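Local coordinates for hypothetical protein YfiH (PDB 6DZD) that probably catalyses the phosphorolysis of adenosine and inosine to ribose 1-phosphate and the free base, and binds zinc through four cysteines, at residues 55-59 against 60-64; 162-165 against 166-170; 195-198 against 199-203; 231-235 against 236-240. All coordinates share one frame; numbering follows the deposited sequence.

In the fold
Followed from the N terminus, the four contacts come in series, each a local turn within one helix or at its end, so none nests in or crosses another. Contact 1 is where the loop after strand 30-35 enters helix 59-72; it stands alone, its centre about 34 Å or more from the others. Contact 2 is the last turns of helix 159-169, contact 3 the whole of helix 195-201 and its exit, and contact 4 the end of helix 225-236 with the turn toward strand 243-245. Contacts 2 and 4 touch: Val164 of the former packs on Leu233, Ala236 and Ile238 of the latter. Contact 3 stays about 7 Å from contact 4 at the nearest atoms.

Contact 1 of 4, residues 55-59 against 60-64; sequences VQDHE and QHVIN
His58 O accepts the amides of Val62 (N to O 3.3 Å) and, weakly, His61, and Glu59 O that of Ile63, so the first helical turn closes on residues 58 and 59. The two histidines form a T-shaped pair: the edge of His58 points at the face of His61, planes 65° apart and centroids 4.7 Å apart, with His58 CD2 centred over the five-membered ring. His61 has its CG turned beside the backbone N (chi1 -72°), which brings one face of the ring against His58 CD2. Its ND1 meets a water at the ring edge, and that water donates to Asp57 OD1. Replacing His61 with an alanine would probably leave the His58 edge without the face it rests on and this water without its ring partner. Nearby, Val62 CG2 lies 3.8 Å from Asp57 OD2, an oxygen that is also hydrogen-bonded to Ser42 and Asn50, and the Ile63 side chain lies beside the extended Glu59 chain, its CD1 near Glu59 OE2. The whole is a helix N-terminus, with His58 at the N-cap position of helix 59-72.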
# COMPACT_ATOMS: atom_id res chain seq x y z
N VAL A 55 16.42 2.49 -0.23
CA VAL A 55 16.63 3.34 0.93
C VAL A 55 18.06 3.21 1.47
O VAL A 55 18.32 3.49 2.64
CB VAL A 55 15.59 3.06 2.03
CG1 VAL A 55 14.18 3.33 1.51
CG2 VAL A 55 15.72 1.63 2.52
N GLN A 56 18.99 2.78 0.62
CA GLN A 56 20.42 2.68 0.97
C GLN A 56 20.67 1.79 2.19
O GLN A 56 21.58 2.04 2.98
CB GLN A 56 21.01 4.08 1.19
CG GLN A 56 20.59 5.10 0.15
CD GLN A 56 21.07 6.50 0.52
OE1 GLN A 56 20.48 7.17 1.38
NE2 GLN A 56 22.17 6.94 -0.10
N ASP A 57 19.87 0.73 2.33
CA ASP A 57 20.18 -0.37 3.23
C ASP A 57 21.13 -1.35 2.55
O ASP A 57 21.38 -1.28 1.34
CB ASP A 57 18.89 -1.07 3.67
CG ASP A 57 19.10 -2.05 4.83
OD1 ASP A 57 20.24 -2.21 5.32
OD2 ASP A 57 18.10 -2.67 5.27
N HIS A 58 21.67 -2.27 3.34
CA HIS A 58 22.52 -3.32 2.80
C HIS A 58 21.69 -4.25 1.92
O HIS A 58 20.79 -4.93 2.40
CB HIS A 58 23.18 -4.12 3.92
CG HIS A 58 24.24 -5.06 3.43
ND1 HIS A 58 25.40 -4.63 2.82
CD2 HIS A 58 24.29 -6.42 3.43
CE1 HIS A 58 26.14 -5.68 2.49
NE2 HIS A 58 25.49 -6.77 2.85
N GLU A 59 22.04 -4.29 0.63
CA GLU A 59 21.17 -4.90 -0.36
C GLU A 59 20.89 -6.37 -0.04
O GLU A 59 19.74 -6.82 -0.11
CB GLU A 59 21.79 -4.76 -1.75
CG GLU A 59 20.95 -5.40 -2.83
CD GLU A 59 21.60 -5.29 -4.19
OE1 GLU A 59 22.33 -4.30 -4.42
OE2 GLU A 59 21.39 -6.22 -5.02
N GLN A 60 21.92 -7.11 0.34
CA GLN A 60 21.76 -8.53 0.66
C GLN A 60 20.79 -8.73 1.82
O GLN A 60 20.11 -9.76 1.88
CB GLN A 60 23.11 -9.17 0.97
CG GLN A 60 23.05 -10.67 0.93
CD GLN A 60 22.08 -11.16 -0.15
OE1 GLN A 60 22.34 -11.00 -1.35
NE2 GLN A 60 20.95 -11.74 0.28
N HIS A 61 20.76 -7.80 2.78
CA HIS A 61 19.83 -7.93 3.90
C HIS A 61 18.38 -7.77 3.43
O HIS A 61 17.49 -8.48 3.91
CB HIS A 61 20.18 -6.95 5.01
CG HIS A 61 21.43 -7.31 5.76
ND1 HIS A 61 22.06 -6.45 6.64
CD2 HIS A 61 22.18 -8.44 5.76
CE1 HIS A 61 23.14 -7.03 7.14
NE2 HIS A 61 23.23 -8.24 6.62
N VAL A 62 18.13 -6.84 2.50
CA VAL A 62 16.77 -6.62 2.00
C VAL A 62 16.27 -7.83 1.22
O VAL A 62 15.12 -8.28 1.38
CB VAL A 62 16.71 -5.35 1.13
CG1 VAL A 62 15.31 -5.10 0.64
CG2 VAL A 62 17.24 -4.13 1.88
N ILE A 63 17.12 -8.39 0.35
CA ILE A 63 16.74 -9.58 -0.40
C ILE A 63 16.46 -10.74 0.55
O ILE A 63 15.53 -11.53 0.34
CB ILE A 63 17.83 -9.91 -1.43
CG1 ILE A 63 17.71 -8.93 -2.60
CG2 ILE A 63 17.71 -11.35 -1.89
CD1 ILE A 63 18.99 -8.72 -3.37
N ASN A 64 17.25 -10.84 1.63
CA ASN A 64 16.99 -11.88 2.62
C ASN A 64 15.70 -11.61 3.39
O ASN A 64 14.95 -12.54 3.70
CB ASN A 64 18.19 -12.04 3.55
CG ASN A 64 19.31 -12.83 2.89
OD1 ASN A 64 19.13 -13.41 1.82
ND2 ASN A 64 20.48 -12.85 3.53
O HOH W 1 21.51 -3.33 7.21

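Contact 2 of 4, residues 162-165 against 166-170; sequences SMVD and MWIRR
The C-terminal turns of helix 159-169 bring together side chains four residues apart, over a ladder of i to i+4 bonds in which Met166, Trp167, Ile168 and Arg169 donate to the carbonyls of Ser162, Met163, Val164 and Asp165. On the buried flank Met163 and Trp167 make a Met-aromatic contact. Met163 starts with CG opposite the backbone N (chi1 -172°) and then bends twice, which sets CG over one indole face toward its rim and SD 3.6 Å from Trp167 NE1. The sulfur is 4.4 Å from the centroid of the five-membered ring and lies 47° off its normal, an oblique approach. Next to them the side chains of Val164 and Ile168 lie side by side, Val164 CG1 3.8 Å from Ile168 CD1. On the outer flank Asp165 OD1 meets Arg169 NH1 at 3.4 Å, in the plane of the guanidinium and at its edge. The salt bridge includes a weak hydrogen bond, Arg169 NH1 to Asp165 OD1, and the carboxylate is turned 47° from the guanidinium. Exchanging Asp165 for an alanine would probably leave the Arg169 guanidinium without this carboxylate and freer to swing. Around the buried flank, Phe137 of strand 133-139 touches Met163, Val164 and Trp167, and Tyr117 meets the indole edge-to-face. The chemistry thus divides the helix: Met163, Trp167 and part of Val164 pack against the sheet, the rest of Val164 against helix 225-236, and a weak ion pair occupies the more exposed side.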
# COMPACT_ATOMS: atom_id res chain seq x y z
N SER A 162 -8.47 5.52 -9.87
CA SER A 162 -8.06 5.01 -11.17
C SER A 162 -8.04 3.49 -11.19
O SER A 162 -8.36 2.87 -12.21
CB SER A 162 -6.69 5.56 -11.55
OG SER A 162 -6.76 6.92 -11.91
N MET A 163 -7.68 2.87 -10.08
CA MET A 163 -7.72 1.42 -10.04
C MET A 163 -9.13 0.93 -10.32
O MET A 163 -9.32 -0.01 -11.10
CB MET A 163 -7.22 0.89 -8.70
CG MET A 163 -7.09 -0.62 -8.73
SD MET A 163 -5.72 -1.14 -9.79
CE MET A 163 -4.32 -0.76 -8.70
N VAL A 164 -10.12 1.55 -9.68
CA VAL A 164 -11.51 1.14 -9.86
C VAL A 164 -11.98 1.46 -11.27
O VAL A 164 -12.68 0.66 -11.90
CB VAL A 164 -12.40 1.80 -8.80
CG1 VAL A 164 -13.84 1.44 -9.05
CG2 VAL A 164 -11.98 1.39 -7.40
N ASP A 165 -11.60 2.63 -11.79
CA ASP A 165 -11.99 2.98 -13.16
C ASP A 165 -11.33 2.03 -14.16
O ASP A 165 -11.93 1.71 -15.20
CB ASP A 165 -11.65 4.45 -13.44
CG ASP A 165 -12.39 4.99 -14.67
OD1 ASP A 165 -13.66 4.93 -14.69
OD2 ASP A 165 -11.72 5.47 -15.62
N MET A 166 -10.10 1.60 -13.88
CA MET A 166 -9.39 0.65 -14.74
C MET A 166 -10.03 -0.74 -14.69
O MET A 166 -10.05 -1.44 -15.70
CB MET A 166 -7.92 0.57 -14.35
CG MET A 166 -6.98 0.33 -15.50
SD MET A 166 -5.34 1.04 -15.19
CE MET A 166 -5.44 2.60 -16.08
N TRP A 167 -10.52 -1.17 -13.52
CA TRP A 167 -11.19 -2.47 -13.47
C TRP A 167 -12.55 -2.40 -14.15
O TRP A 167 -13.00 -3.38 -14.77
CB TRP A 167 -11.34 -2.95 -12.03
CG TRP A 167 -10.04 -3.43 -11.44
CD1 TRP A 167 -8.78 -3.18 -11.91
CD2 TRP A 167 -9.88 -4.20 -10.27
NE1 TRP A 167 -7.85 -3.77 -11.11
CE2 TRP A 167 -8.49 -4.41 -10.09
CE3 TRP A 167 -10.77 -4.76 -9.35
CZ2 TRP A 167 -7.98 -5.14 -9.03
CZ3 TRP A 167 -10.26 -5.48 -8.30
CH2 TRP A 167 -8.87 -5.67 -8.14
N ILE A 168 -13.23 -1.26 -14.02
CA ILE A 168 -14.53 -1.10 -14.64
C ILE A 168 -14.38 -0.98 -16.15
O ILE A 168 -15.12 -1.62 -16.90
CB ILE A 168 -15.27 0.11 -14.05
CG1 ILE A 168 -15.72 -0.20 -12.63
CG2 ILE A 168 -16.47 0.46 -14.89
CD1 ILE A 168 -16.28 0.98 -11.92
N ARG A 169 -13.42 -0.18 -16.61
CA ARG A 169 -13.38 0.12 -18.04
C ARG A 169 -12.55 -0.87 -18.85
O ARG A 169 -12.91 -1.18 -19.99
CB ARG A 169 -12.86 1.55 -18.27
CG ARG A 169 -13.78 2.64 -17.71
CD ARG A 169 -13.25 4.05 -17.95
NE ARG A 169 -14.04 4.73 -18.98
CZ ARG A 169 -15.06 5.56 -18.74
NH1 ARG A 169 -15.45 5.83 -17.49
NH2 ARG A 169 -15.70 6.10 -19.76
N ARG A 170 -11.44 -1.38 -18.33
CA ARG A 170 -10.65 -2.34 -19.09
C ARG A 170 -11.01 -3.78 -18.79
O ARG A 170 -10.88 -4.63 -19.67
CB ARG A 170 -9.15 -2.18 -18.80
CG ARG A 170 -8.39 -1.25 -19.71
CD ARG A 170 -8.22 0.11 -19.05
NE ARG A 170 -6.92 0.72 -19.32
CZ ARG A 170 -6.66 2.02 -19.18
NH1 ARG A 170 -5.44 2.48 -19.44
NH2 ARG A 170 -7.63 2.86 -18.80

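Contact 3 of 4, residues 195-198 against 199-203; sequences DHVI and DKIRN
Asp199 opens the second half of this short helix by donating its amide to Asp195 O, 2.7 Å away. Its carboxylate lies on the same flank as that of Asp195, their OD1 atoms 4.5 Å apart. This pairing of like charges is probably eased by Tyr221, whose hydroxyl is hydrogen-bonded to Asp195 OD1, and by the arginine one turn on. Lys200 gives only a weak bond to Val197 O; its side chain runs alongside His196, both pointing the same way, with NZ 4.2 Å from His196 CE1 and oblique to the ring. Ile201 N donates to Val197 O, and the side chains of these two residues lie side by side, pointing the same way, with Val197 CG1 4.1 Å from Ile201 CG1. Arg202 N completes the series on Ile198 O. Beyond CG its chain bends at chi3 (82°), folding the guanidinium back so that one face lies over Ile198 CG2 while its edge faces Asp199 OD1. Arg202 NE is 3.6 Å from Asp199 OD1, a long salt bridge. The Ile198 and Arg202 side chains cross at an angle; the aliphatic contact is over the guanidinium face, the acid at its edge. Around the helix, Trp152 and Ala156 of helix 152-157 cover Val197, Lys200 and Ile201, while Phe213 of strand 213-215 and Tyr221 and Leu223 of strand 220-223 pack on Val197, Ile198, Ile201 and Arg202.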
# COMPACT_ATOMS: atom_id res chain seq x y z
N ASP A 195 -0.32 24.43 2.76
CA ASP A 195 -1.31 24.77 1.74
C ASP A 195 -1.04 24.05 0.45
O ASP A 195 -1.98 23.72 -0.29
CB ASP A 195 -1.32 26.27 1.48
CG ASP A 195 -1.98 27.04 2.58
OD1 ASP A 195 -3.23 27.03 2.61
OD2 ASP A 195 -1.27 27.64 3.42
N HIS A 196 0.22 23.84 0.12
CA HIS A 196 0.52 23.26 -1.18
C HIS A 196 -0.12 21.88 -1.31
O HIS A 196 -0.69 21.55 -2.35
CB HIS A 196 2.03 23.18 -1.39
CG HIS A 196 2.41 22.40 -2.61
ND1 HIS A 196 2.31 22.92 -3.88
CD2 HIS A 196 2.84 21.13 -2.75
CE1 HIS A 196 2.69 22.00 -4.75
NE2 HIS A 196 3.01 20.91 -4.10
N VAL A 197 -0.11 21.10 -0.22
CA VAL A 197 -0.75 19.80 -0.24
C VAL A 197 -2.27 19.95 -0.20
O VAL A 197 -2.98 19.40 -1.05
CB VAL A 197 -0.24 18.94 0.92
CG1 VAL A 197 -1.06 17.68 1.06
CG2 VAL A 197 1.19 18.57 0.68
N ILE A 198 -2.77 20.78 0.71
CA ILE A 198 -4.20 20.86 0.94
C ILE A 198 -4.90 21.43 -0.28
O ILE A 198 -6.00 20.99 -0.64
CB ILE A 198 -4.50 21.69 2.21
CG1 ILE A 198 -4.21 20.86 3.45
CG2 ILE A 198 -5.95 22.17 2.22
CD1 ILE A 198 -5.07 19.60 3.56
N ASP A 199 -4.28 22.41 -0.95
CA ASP A 199 -4.85 22.91 -2.19
C ASP A 199 -5.04 21.79 -3.20
O ASP A 199 -6.01 21.79 -3.96
CB ASP A 199 -3.99 24.04 -2.77
CG ASP A 199 -4.16 25.35 -2.01
OD1 ASP A 199 -5.10 25.48 -1.20
OD2 ASP A 199 -3.34 26.26 -2.24
N LYS A 200 -4.10 20.85 -3.25
CA LYS A 200 -4.21 19.77 -4.22
C LYS A 200 -5.25 18.73 -3.78
O LYS A 200 -5.98 18.19 -4.62
CB LYS A 200 -2.84 19.12 -4.42
CG LYS A 200 -1.97 19.75 -5.49
CD LYS A 200 -0.55 19.18 -5.48
CE LYS A 200 0.02 19.13 -6.87
NZ LYS A 200 -0.05 20.47 -7.51
N ILE A 201 -5.36 18.48 -2.48
CA ILE A 201 -6.40 17.60 -1.96
C ILE A 201 -7.79 18.18 -2.23
O ILE A 201 -8.67 17.51 -2.78
CB ILE A 201 -6.17 17.35 -0.46
CG1 ILE A 201 -4.83 16.62 -0.21
CG2 ILE A 201 -7.34 16.61 0.14
CD1 ILE A 201 -4.77 15.17 -0.71
N ARG A 202 -8.00 19.44 -1.84
CA ARG A 202 -9.33 20.02 -1.98
C ARG A 202 -9.75 20.16 -3.44
O ARG A 202 -10.90 20.53 -3.70
CB ARG A 202 -9.38 21.35 -1.22
CG ARG A 202 -9.23 22.58 -2.06
CD ARG A 202 -9.54 23.82 -1.25
NE ARG A 202 -8.42 24.28 -0.43
CZ ARG A 202 -8.50 24.52 0.88
NH1 ARG A 202 -9.65 24.33 1.52
NH2 ARG A 202 -7.44 24.95 1.55
N ASN A 203 -8.86 19.88 -4.39
CA ASN A 203 -9.18 19.88 -5.81
C ASN A 203 -9.55 18.51 -6.34
O ASN A 203 -9.71 18.34 -7.55
CB ASN A 203 -8.01 20.44 -6.63
CG ASN A 203 -8.24 21.88 -7.04
OD1 ASN A 203 -9.38 22.39 -7.02
ND2 ASN A 203 -7.15 22.55 -7.43

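Contact 4 of 4, residues 231-235 against 236-240; sequences QLLVH and AGIPN
Leu233 and Ile238 lie side by side across the Schellman motif that ends helix 225-236, both pointing the same way, with Leu233 CD2 and Ile238 CD1 4.0 Å apart. Leu233 CG and Ile238 CG1 each stand beside the backbone N (chi1 -62° and -65°), which lays the two chains down together against Val164 of helix 159-169 and Ile243 of strand 243-245. The turn beside them is held by Leu233 O, which accepts the amide of Ile238 at 3.0 Å and, weakly, that of Gly237; Gly237 N also bonds to Val234 O, and this bond and the one from Ile238 N to Leu233 O make up the Schellman pair. Gly237 has a phi of 120°, where a beta carbon would collide with the carbonyl oxygen of Ala236. Ala236 CB rests on the carbonyls of Leu232 and Leu233, closest to Leu232 O at 3.3 Å. On the outer side Val234 and Asn240 meet at an angle, Val234 CG2 touching Asn240 OD1, which also has a weak bond from Arg230. Two lesser contacts also link the returning chain to the helix: a water donates to both Val234 O and Ile238 O, and Val234 CA sends its hydrogen almost straight at Ile238 O, 3.4 Å from carbon to oxygen.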
# COMPACT_ATOMS: atom_id res chain seq x y z
N GLN A 231 -12.91 7.92 0.68
CA GLN A 231 -13.88 8.72 -0.05
C GLN A 231 -13.74 8.51 -1.54
O GLN A 231 -14.74 8.44 -2.26
CB GLN A 231 -13.73 10.20 0.32
CG GLN A 231 -14.31 10.57 1.67
CD GLN A 231 -14.40 12.07 1.89
OE1 GLN A 231 -14.72 12.83 0.98
NE2 GLN A 231 -14.13 12.50 3.12
N LEU A 232 -12.50 8.35 -2.02
CA LEU A 232 -12.29 8.20 -3.45
C LEU A 232 -12.78 6.84 -3.96
O LEU A 232 -13.26 6.76 -5.09
CB LEU A 232 -10.82 8.37 -3.76
CG LEU A 232 -10.38 9.83 -3.71
CD1 LEU A 232 -8.87 9.90 -3.52
CD2 LEU A 232 -10.84 10.57 -4.97
N LEU A 233 -12.70 5.80 -3.12
CA LEU A 233 -13.26 4.49 -3.48
C LEU A 233 -14.78 4.55 -3.58
O LEU A 233 -15.37 4.06 -4.55
CB LEU A 233 -12.82 3.43 -2.47
CG LEU A 233 -11.32 3.17 -2.36
CD1 LEU A 233 -10.97 2.23 -1.19
CD2 LEU A 233 -10.78 2.63 -3.66
N VAL A 234 -15.43 5.16 -2.58
CA VAL A 234 -16.89 5.26 -2.60
C VAL A 234 -17.34 6.08 -3.80
O VAL A 234 -18.31 5.75 -4.49
CB VAL A 234 -17.40 5.88 -1.29
CG1 VAL A 234 -18.92 6.04 -1.33
CG2 VAL A 234 -16.97 5.05 -0.08
N HIS A 235 -16.62 7.18 -4.07
CA HIS A 235 -16.86 7.97 -5.27
C HIS A 235 -16.70 7.10 -6.50
O HIS A 235 -17.50 7.18 -7.44
CB HIS A 235 -15.89 9.14 -5.28
CG HIS A 235 -16.01 10.03 -6.48
ND1 HIS A 235 -17.00 10.97 -6.61
CD2 HIS A 235 -15.22 10.15 -7.58
CE1 HIS A 235 -16.84 11.62 -7.75
NE2 HIS A 235 -15.76 11.14 -8.35
N ALA A 236 -15.70 6.22 -6.50
CA ALA A 236 -15.45 5.42 -7.68
C ALA A 236 -16.51 4.35 -7.91
O ALA A 236 -16.56 3.77 -9.00
CB ALA A 236 -14.07 4.77 -7.59
N GLY A 237 -17.33 4.05 -6.91
CA GLY A 237 -18.39 3.07 -7.08
C GLY A 237 -18.28 1.90 -6.14
O GLY A 237 -19.10 0.98 -6.21
N ILE A 238 -17.28 1.85 -5.28
CA ILE A 238 -17.22 0.74 -4.33
C ILE A 238 -18.19 1.04 -3.19
O ILE A 238 -18.14 2.14 -2.63
CB ILE A 238 -15.80 0.55 -3.81
CG1 ILE A 238 -14.87 0.13 -4.95
CG2 ILE A 238 -15.79 -0.48 -2.74
CD1 ILE A 238 -13.49 -0.22 -4.47
N PRO A 239 -19.06 0.10 -2.82
CA PRO A 239 -19.96 0.34 -1.69
C PRO A 239 -19.16 0.45 -0.40
O PRO A 239 -18.21 -0.29 -0.17
CB PRO A 239 -20.90 -0.87 -1.68
CG PRO A 239 -20.46 -1.77 -2.75
CD PRO A 239 -19.20 -1.26 -3.39
N ASN A 240 -19.54 1.42 0.44
CA ASN A 240 -18.78 1.68 1.66
C ASN A 240 -18.71 0.45 2.55
O ASN A 240 -17.71 0.25 3.26
CB ASN A 240 -19.39 2.87 2.41
CG ASN A 240 -18.48 3.35 3.54
OD1 ASN A 240 -17.24 3.28 3.44
ND2 ASN A 240 -19.08 3.85 4.63
O HOH W 2 -20.42 3.52 -3.52